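Local coordinates for mandelate racemase/muconate lactonizing enzyme family protein (Roseovarius nubinhibens ISM, PDB 3U4F) that belongs to the mandelate racemase/muconate lactonizing branch of the enolase superfamily, binds magnesium and is probably a hydro-lyase or racemase, at residues G129-K142 with R323-E337. Numbering follows the deposited sequence.
With GAI (guanidine), chain F.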
ATOM      1  N   GLY A 129     -29.195   6.701  -9.682  1.00 16.32           N
ATOM      2  CA  GLY A 129     -29.704   7.958  -9.135  1.00 16.14           C
ATOM      3  C   GLY A 129     -30.192   8.894 -10.234  1.00 15.68           C
ATOM      4  O   GLY A 129     -30.743   8.452 -11.242  1.00 16.30           O
ATOM      5  N   SER A 130     -29.972  10.181 -10.051  1.00 15.02           N
ATOM      6  CA  SER A 130     -30.422  11.190 -11.017  1.00 15.22           C
ATOM      7  C   SER A 130     -29.631  12.456 -10.818  1.00 14.72           C
ATOM      8  O   SER A 130     -29.033  12.673  -9.751  1.00 13.99           O
ATOM      9  CB  SER A 130     -31.917  11.474 -10.824  1.00 16.05           C
ATOM     10  OG  SER A 130     -32.159  11.895  -9.500  1.00 15.23           O
ATOM     11  N   ALA A 131     -29.627  13.307 -11.833  1.00 13.60           N
ATOM     12  CA  ALA A 131     -29.133  14.660 -11.678  1.00 12.99           C
ATOM     13  C   ALA A 131     -29.913  15.416 -10.583  1.00 12.68           C
ATOM     14  O   ALA A 131     -31.118  15.166 -10.342  1.00 12.89           O
ATOM     15  CB  ALA A 131     -29.238  15.406 -13.030  1.00 13.52           C
ATOM     16  N   GLY A 132     -29.231  16.329  -9.905  1.00 11.98           N
ATOM     17  CA  GLY A 132     -29.860  17.141  -8.855  1.00 11.36           C
ATOM     18  C   GLY A 132     -28.845  17.686  -7.877  1.00 10.36           C
ATOM     19  O   GLY A 132     -27.656  17.647  -8.128  1.00 10.32           O
ATOM     20  N   THR A 133     -29.313  18.221  -6.755  1.00 10.19           N
ATOM     21  CA  THR A 133     -28.438  18.949  -5.858  1.00 10.52           C
ATOM     22  C   THR A 133     -27.957  18.055  -4.709  1.00 10.53           C
ATOM     23  O   THR A 133     -28.559  17.015  -4.419  1.00 10.35           O
ATOM     24  CB  THR A 133     -29.174  20.138  -5.220  1.00 10.48           C
ATOM     25  OG1 THR A 133     -30.339  19.622  -4.591  1.00 10.62           O
ATOM     26  CG2 THR A 133     -29.594  21.177  -6.303  1.00 12.43           C
ATOM     27  N   ILE A 134     -26.880  18.511  -4.064  1.00 11.23           N
ATOM     28  CA  ILE A 134     -26.260  17.850  -2.908  1.00 10.38           C
ATOM     29  C   ILE A 134     -25.852  18.936  -1.937  1.00  9.38           C
ATOM     30  O   ILE A 134     -25.120  19.883  -2.292  1.00  8.54           O
ATOM     31  CB  ILE A 134     -24.951  17.073  -3.301  1.00 10.67           C
ATOM     32  CG1 ILE A 134     -25.190  16.091  -4.430  1.00 11.48           C
ATOM     33  CG2 ILE A 134     -24.423  16.242  -2.112  1.00 12.02           C
ATOM     34  CD1 ILE A 134     -24.844  16.639  -5.791  1.00 13.16           C
ATOM     35  N   ARG A 135     -26.260  18.770  -0.685  1.00  8.94           N
ATOM     36  CA  ARG A 135     -25.837  19.661   0.374  1.00  8.53           C
ATOM     37  C   ARG A 135     -24.339  19.595   0.499  1.00  9.21           C
ATOM     38  O   ARG A 135     -23.782  18.496   0.502  1.00  7.59           O
ATOM     39  CB  ARG A 135     -26.429  19.203   1.712  1.00  8.90           C
ATOM     40  CG  ARG A 135     -26.087  20.140   2.882  1.00  8.79           C
ATOM     41  CD  ARG A 135     -26.754  19.632   4.150  1.00 10.33           C
ATOM     42  NE  ARG A 135     -26.452  20.479   5.300  1.00 12.87           N
ATOM     43  CZ  ARG A 135     -26.629  20.097   6.568  1.00 11.97           C
ATOM     44  NH1 ARG A 135     -27.049  18.873   6.843  1.00 10.51           N
ATOM     45  NH2 ARG A 135     -26.337  20.931   7.554  1.00 12.50           N
ATOM     46  N   ALA A 136     -23.687  20.749   0.627  1.00  9.00           N
ATOM     47  CA  ALA A 136     -22.218  20.736   0.778  1.00  8.99           C
ATOM     48  C   ALA A 136     -21.821  21.242   2.160  1.00  9.43           C
ATOM     49  O   ALA A 136     -22.511  22.097   2.737  1.00  9.42           O
ATOM     50  CB  ALA A 136     -21.572  21.590  -0.285  1.00  9.04           C
ATOM     51  N   TYR A 137     -20.718  20.729   2.705  1.00  8.81           N
ATOM     52  CA  TYR A 137     -20.113  21.403   3.846  1.00  8.30           C
ATOM     53  C   TYR A 137     -18.809  22.083   3.446  1.00  8.81           C
ATOM     54  O   TYR A 137     -18.027  21.524   2.671  1.00  7.57           O
ATOM     55  CB  TYR A 137     -19.943  20.463   5.051  1.00  8.33           C
ATOM     56  CG  TYR A 137     -18.876  19.365   4.984  1.00  7.90           C
ATOM     57  CD1 TYR A 137     -17.576  19.609   5.418  1.00  9.34           C
ATOM     58  CD2 TYR A 137     -19.220  18.061   4.603  1.00  7.37           C
ATOM     59  CE1 TYR A 137     -16.598  18.578   5.405  1.00 10.05           C
ATOM     60  CE2 TYR A 137     -18.293  17.024   4.604  1.00  8.09           C
ATOM     61  CZ  TYR A 137     -16.975  17.287   5.017  1.00  8.54           C
ATOM     62  OH  TYR A 137     -16.041  16.263   5.032  1.00  8.21           O
ATOM     63  N   ALA A 138     -18.599  23.289   3.976  1.00  8.92           N
ATOM     64  CA  ALA A 138     -17.381  24.068   3.786  1.00  8.65           C
ATOM     65  C   ALA A 138     -16.243  23.437   4.589  1.00  9.46           C
ATOM     66  O   ALA A 138     -16.307  23.353   5.804  1.00 10.63           O
ATOM     67  CB  ALA A 138     -17.603  25.506   4.222  1.00  8.79           C
ATOM     68  N   SER A 139     -15.244  22.926   3.894  1.00  9.92           N
ATOM     69  CA  SER A 139     -14.201  22.180   4.559  1.00 10.05           C
ATOM     70  C   SER A 139     -12.901  23.001   4.546  1.00  9.98           C
ATOM     71  O   SER A 139     -12.305  23.264   3.493  1.00  9.08           O
ATOM     72  CB  SER A 139     -14.019  20.802   3.926  1.00  9.92           C
ATOM     73  OG  SER A 139     -13.168  19.988   4.705  1.00 10.64           O
ATOM     74  N   SER A 140     -12.489  23.409   5.744  1.00 10.65           N
ATOM     75  CA  SER A 140     -11.164  23.959   5.959  1.00 10.98           C
ATOM     76  C   SER A 140     -10.113  22.840   6.017  1.00 11.19           C
ATOM     77  O   SER A 140     -10.297  21.827   6.719  1.00 11.36           O
ATOM     78  CB  SER A 140     -11.133  24.729   7.271  1.00 10.89           C
ATOM     79  OG  SER A 140      -9.784  24.995   7.645  1.00 11.64           O
HETATM   80  N   MSE A 141      -9.002  23.060   5.325  1.00 12.36           N
HETATM   81  CA  MSE A 141      -7.864  22.135   5.347  1.00 13.82           C
HETATM   82  C   MSE A 141      -6.825  22.556   6.380  1.00 14.08           C
HETATM   83  O   MSE A 141      -5.922  21.779   6.689  1.00 15.37           O
HETATM   84  CB  MSE A 141      -7.193  22.071   3.948  1.00 14.45           C
HETATM   85  CG  MSE A 141      -8.144  21.682   2.819  1.00 17.97           C
HETATM   86 SE   MSE A 141      -8.881  19.882   3.173  1.00 29.48          SE
HETATM   87  CE  MSE A 141     -10.660  20.050   2.385  1.00 22.04           C
ATOM     88  N   LYS A 142      -6.950  23.769   6.924  1.00 13.65           N
ATOM     89  CA  LYS A 142      -5.817  24.396   7.629  1.00 14.18           C
ATOM     90  C   LYS A 142      -5.784  24.171   9.131  1.00 13.25           C
ATOM     91  O   LYS A 142      -6.816  24.208   9.781  1.00 11.81           O
ATOM     92  CB  LYS A 142      -5.814  25.908   7.352  1.00 14.94           C
ATOM     93  CG  LYS A 142      -5.423  26.284   5.912  1.00 16.41           C
ATOM     94  CD  LYS A 142      -5.286  27.797   5.774  1.00 18.59           C
ATOM     95  CE  LYS A 142      -4.593  28.180   4.474  1.00 21.75           C
ATOM     96  NZ  LYS A 142      -4.207  29.628   4.415  1.00 23.23           N
ATOM     97  N   ARG A 323     -25.500  11.363  -5.383  1.00  8.94           N
ATOM     98  CA  ARG A 323     -26.815  11.432  -6.060  1.00 10.58           C
ATOM     99  C   ARG A 323     -27.388  10.052  -6.317  1.00 11.78           C
ATOM    100  O   ARG A 323     -28.565   9.921  -6.684  1.00 13.83           O
ATOM    101  CB  ARG A 323     -26.739  12.251  -7.359  1.00  9.58           C
ATOM    102  CG  ARG A 323     -26.571  13.750  -7.178  1.00  9.23           C
ATOM    103  CD  ARG A 323     -27.801  14.474  -6.498  1.00 11.19           C
ATOM    104  NE  ARG A 323     -29.078  14.069  -7.101  1.00 11.24           N
ATOM    105  CZ  ARG A 323     -30.284  14.409  -6.653  1.00 12.81           C
ATOM    106  NH1 ARG A 323     -30.428  15.197  -5.596  1.00 11.98           N
ATOM    107  NH2 ARG A 323     -31.361  13.949  -7.288  1.00 13.84           N
ATOM    108  N   ALA A 324     -26.589   9.006  -6.113  1.00 11.41           N
ATOM    109  CA  ALA A 324     -27.036   7.662  -6.483  1.00 11.49           C
ATOM    110  C   ALA A 324     -27.201   6.700  -5.338  1.00 12.67           C
ATOM    111  O   ALA A 324     -28.156   5.934  -5.337  1.00 12.99           O
ATOM    112  CB  ALA A 324     -26.122   7.034  -7.582  1.00 10.83           C
ATOM    113  N   ILE A 325     -26.288   6.700  -4.362  1.00 11.49           N
ATOM    114  CA  ILE A 325     -26.312   5.589  -3.397  1.00 12.11           C
ATOM    115  C   ILE A 325     -27.465   5.758  -2.396  1.00 12.35           C
ATOM    116  O   ILE A 325     -27.770   6.869  -1.989  1.00 12.63           O
ATOM    117  CB  ILE A 325     -24.953   5.410  -2.674  1.00 11.54           C
ATOM    118  CG1 ILE A 325     -24.548   6.700  -1.968  1.00 12.06           C
ATOM    119  CG2 ILE A 325     -23.885   4.982  -3.698  1.00 11.31           C
ATOM    120  CD1 ILE A 325     -23.453   6.492  -0.923  1.00 10.94           C
ATOM    121  N   PRO A 326     -28.108   4.654  -2.007  1.00 13.89           N
ATOM    122  CA  PRO A 326     -29.305   4.832  -1.162  1.00 14.15           C
ATOM    123  C   PRO A 326     -28.931   5.250   0.268  1.00 14.16           C
ATOM    124  O   PRO A 326     -29.762   5.823   0.993  1.00 13.98           O
ATOM    125  CB  PRO A 326     -29.949   3.437  -1.171  1.00 15.00           C
ATOM    126  CG  PRO A 326     -28.838   2.477  -1.491  1.00 15.07           C
ATOM    127  CD  PRO A 326     -27.915   3.256  -2.432  1.00 13.48           C
ATOM    128  N   ASN A 327     -27.692   4.961   0.669  1.00 12.98           N
ATOM    129  CA  ASN A 327     -27.209   5.320   1.998  1.00 12.98           C
ATOM    130  C   ASN A 327     -26.219   6.504   1.975  1.00 12.96           C
ATOM    131  O   ASN A 327     -25.251   6.540   2.753  1.00 13.64           O
ATOM    132  CB  ASN A 327     -26.604   4.097   2.723  1.00 13.02           C
ATOM    133  CG  ASN A 327     -25.415   3.479   1.965  1.00 12.30           C
ATOM    134  OD1 ASN A 327     -25.363   3.513   0.747  1.00 13.71           O
ATOM    135  ND2 ASN A 327     -24.472   2.906   2.695  1.00 10.75           N
ATOM    136  N   ALA A 328     -26.466   7.477   1.104  1.00 11.73           N
ATOM    137  CA  ALA A 328     -25.675   8.724   1.095  1.00 11.65           C
ATOM    138  C   ALA A 328     -25.714   9.405   2.446  1.00 12.12           C
ATOM    139  O   ALA A 328     -26.784   9.477   3.075  1.00 11.22           O
ATOM    140  CB  ALA A 328     -26.185   9.677   0.015  1.00 11.58           C
ATOM    141  N   GLY A 329     -24.547   9.854   2.925  1.00 10.57           N
ATOM    142  CA  GLY A 329     -24.481  10.701   4.112  1.00 10.16           C
ATOM    143  C   GLY A 329     -25.055  12.102   3.922  1.00 10.87           C
ATOM    144  O   GLY A 329     -25.771  12.376   2.934  1.00  9.79           O
ATOM    145  N   LYS A 330     -24.720  13.014   4.840  1.00  9.26           N
ATOM    146  CA  LYS A 330     -25.469  14.268   4.944  1.00 10.17           C
ATOM    147  C   LYS A 330     -25.077  15.323   3.928  1.00  9.86           C
ATOM    148  O   LYS A 330     -25.826  16.256   3.671  1.00  8.99           O
ATOM    149  CB  LYS A 330     -25.337  14.864   6.350  1.00  9.98           C
ATOM    150  CG  LYS A 330     -25.940  14.001   7.463  1.00 11.71           C
ATOM    151  CD  LYS A 330     -25.561  14.566   8.840  1.00 12.36           C
ATOM    152  CE  LYS A 330     -26.287  13.816   9.974  1.00 16.18           C
ATOM    153  NZ  LYS A 330     -25.765  14.349  11.285  1.00 17.35           N
ATOM    154  N   TYR A 331     -23.869  15.201   3.388  1.00 10.21           N
ATOM    155  CA  TYR A 331     -23.263  16.302   2.655  1.00  9.84           C
ATOM    156  C   TYR A 331     -21.965  15.912   1.954  1.00  9.95           C
ATOM    157  O   TYR A 331     -21.306  14.933   2.306  1.00 10.18           O
ATOM    158  CB  TYR A 331     -23.016  17.567   3.518  1.00 10.20           C
ATOM    159  CG  TYR A 331     -22.812  17.288   5.008  1.00  9.25           C
ATOM    160  CD1 TYR A 331     -23.472  18.039   5.964  1.00  9.68           C
ATOM    161  CD2 TYR A 331     -21.949  16.269   5.435  1.00  7.84           C
ATOM    162  CE1 TYR A 331     -23.284  17.778   7.356  1.00  9.56           C
ATOM    163  CE2 TYR A 331     -21.773  15.977   6.809  1.00  8.15           C
ATOM    164  CZ  TYR A 331     -22.463  16.736   7.748  1.00  8.45           C
ATOM    165  OH  TYR A 331     -22.287  16.453   9.077  1.00  9.78           O
ATOM    166  N   LEU A 332     -21.675  16.721   0.948  1.00  9.50           N
ATOM    167  CA  LEU A 332     -20.463  16.701   0.143  1.00  9.16           C
ATOM    168  C   LEU A 332     -19.367  17.511   0.839  1.00  8.45           C
ATOM    169  O   LEU A 332     -19.581  18.681   1.130  1.00  8.36           O
ATOM    170  CB  LEU A 332     -20.806  17.387  -1.185  1.00  9.07           C
ATOM    171  CG  LEU A 332     -19.646  17.664  -2.143  1.00  9.18           C
ATOM    172  CD1 LEU A 332     -19.246  16.340  -2.794  1.00  8.88           C
ATOM    173  CD2 LEU A 332     -20.041  18.707  -3.205  1.00 11.10           C
ATOM    174  N   GLU A 333     -18.188  16.911   1.050  1.00  8.01           N
ATOM    175  CA  GLU A 333     -17.016  17.684   1.469  1.00  7.87           C
ATOM    176  C   GLU A 333     -16.591  18.660   0.372  1.00  8.57           C
ATOM    177  O   GLU A 333     -16.299  18.251  -0.743  1.00  8.66           O
ATOM    178  CB  GLU A 333     -15.831  16.779   1.789  1.00  7.05           C
ATOM    179  CG  GLU A 333     -14.674  17.640   2.311  1.00  7.18           C
ATOM    180  CD  GLU A 333     -13.552  16.866   2.911  1.00  9.01           C
ATOM    181  OE1 GLU A 333     -13.462  15.648   2.672  1.00  8.30           O
ATOM    182  OE2 GLU A 333     -12.757  17.513   3.640  1.00  9.75           O
ATOM    183  N   PHE A 334     -16.556  19.943   0.699  1.00  8.39           N
ATOM    184  CA  PHE A 334     -16.275  20.961  -0.296  1.00  9.70           C
ATOM    185  C   PHE A 334     -15.170  21.848   0.223  1.00  9.85           C
ATOM    186  O   PHE A 334     -15.394  22.686   1.100  1.00  9.20           O
ATOM    187  CB  PHE A 334     -17.513  21.804  -0.605  1.00 10.17           C
ATOM    188  CG  PHE A 334     -17.331  22.687  -1.823  1.00 11.28           C
ATOM    189  CD1 PHE A 334     -17.621  22.199  -3.102  1.00 10.65           C
ATOM    190  CD2 PHE A 334     -16.847  23.989  -1.684  1.00 11.28           C
ATOM    191  CE1 PHE A 334     -17.424  23.004  -4.231  1.00 12.27           C
ATOM    192  CE2 PHE A 334     -16.626  24.803  -2.815  1.00 13.89           C
ATOM    193  CZ  PHE A 334     -16.925  24.321  -4.070  1.00 12.62           C
ATOM    194  N   SER A 335     -13.966  21.670  -0.322  1.00  9.73           N
ATOM    195  CA  SER A 335     -12.824  22.488   0.121  1.00 10.50           C
ATOM    196  C   SER A 335     -13.031  23.983  -0.177  1.00 11.15           C
ATOM    197  O   SER A 335     -13.319  24.381  -1.321  1.00 10.24           O
ATOM    198  CB  SER A 335     -11.508  22.056  -0.549  1.00 11.11           C
ATOM    199  OG  SER A 335     -10.479  22.949  -0.118  1.00 13.48           O
ATOM    200  N   ILE A 336     -12.880  24.800   0.858  1.00 11.10           N
ATOM    201  CA  ILE A 336     -13.011  26.231   0.701  1.00 12.87           C
ATOM    202  C   ILE A 336     -11.660  26.987   0.634  1.00 14.46           C
ATOM    203  O   ILE A 336     -11.621  28.217   0.707  1.00 14.04           O
ATOM    204  CB  ILE A 336     -14.002  26.860   1.727  1.00 12.77           C
ATOM    205  CG1 ILE A 336     -13.719  26.427   3.181  1.00 12.08           C
ATOM    206  CG2 ILE A 336     -15.453  26.539   1.301  1.00 11.83           C
ATOM    207  CD1 ILE A 336     -12.396  26.946   3.757  1.00 11.87           C
ATOM    208  N   GLU A 337     -10.565  26.259   0.444  1.00 15.72           N
ATOM    209  CA  GLU A 337      -9.255  26.919   0.380  1.00 17.57           C
ATOM    210  C   GLU A 337      -9.103  27.677  -0.947  1.00 19.95           C
ATOM    211  O   GLU A 337      -9.630  27.238  -1.957  1.00 20.05           O
ATOM    212  CB  GLU A 337      -8.132  25.912   0.592  1.00 16.67           C
ATOM    213  CG  GLU A 337      -8.208  25.157   1.956  1.00 17.13           C
ATOM    214  CD  GLU A 337      -8.157  26.066   3.182  1.00 16.51           C
ATOM    215  OE1 GLU A 337      -7.737  27.222   3.038  1.00 16.71           O
ATOM    216  OE2 GLU A 337      -8.517  25.610   4.296  1.00 16.34           O
TER
HETATM  217  C   GAI F 372     -10.415  15.614   5.252  1.00  9.59           C
HETATM  218  N1  GAI F 372     -10.384  16.648   4.452  1.00  7.01           N
HETATM  219  N2  GAI F 372      -9.309  15.072   5.876  1.00  7.85           N
HETATM  220  N3  GAI F 372     -11.572  14.969   5.476  1.00  7.17           N
HETATM  221  O   HOH W   1     -28.041  16.668   4.904  1.00 15.13           O
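Glu333 OE2 is gripped twice: Ser139 OG donates to its anti lone pair over 2.7 Å, and N1 of the bound guanidine donates to the same OE2. The two residues sit on neighbouring parallel strands, 132-139 and 332-335, which meet in the TIM barrel of this enolase superfamily protein. Glu333 CG lies anti to the backbone N (chi1 -176°), and the chain runs on extended to bring the carboxylate into the ligand pocket. The other oxygen, OE1, accepts from the Cys308 backbone N. Met141, a selenomethionine, reaches the same group from the opposite direction, its CE 3.5 Å from Glu333 OE2. The Tyr137 ring lies over the Glu333 backbone, with CA 3.7 Å from the ring centroid, and its hydroxyl bonds to Lys167. Its edge meets the face of Tyr331 in an offset edge-to-face pair, planes at 72°. Backbone bonds alternate between the strands, from Arg135 O to Ile336 N.

At the start of strand 132-139, the Arg323 side chain is bent at chi2 and chi3 and turns its guanidinium to residues 130-133. Its NE donates to Ser130 O at 3.0 Å and its NH2 to Ser130 OG, while NH1 reaches a lone pair of Thr133 O at 2.9 Å. Gly132 CA sits over the centre of the guanidinium face. A leucine here would probably leave Ser130 O, Ser130 OG and Thr133 O without these donors and free the 130-133 backbone to shift. At the far end, Glu337 OE1 forms a salt bridge with Arg153 NH1, and the Met141 backbone N donates to the anti lone pair of Glu337 OE2 at 2.8 Å.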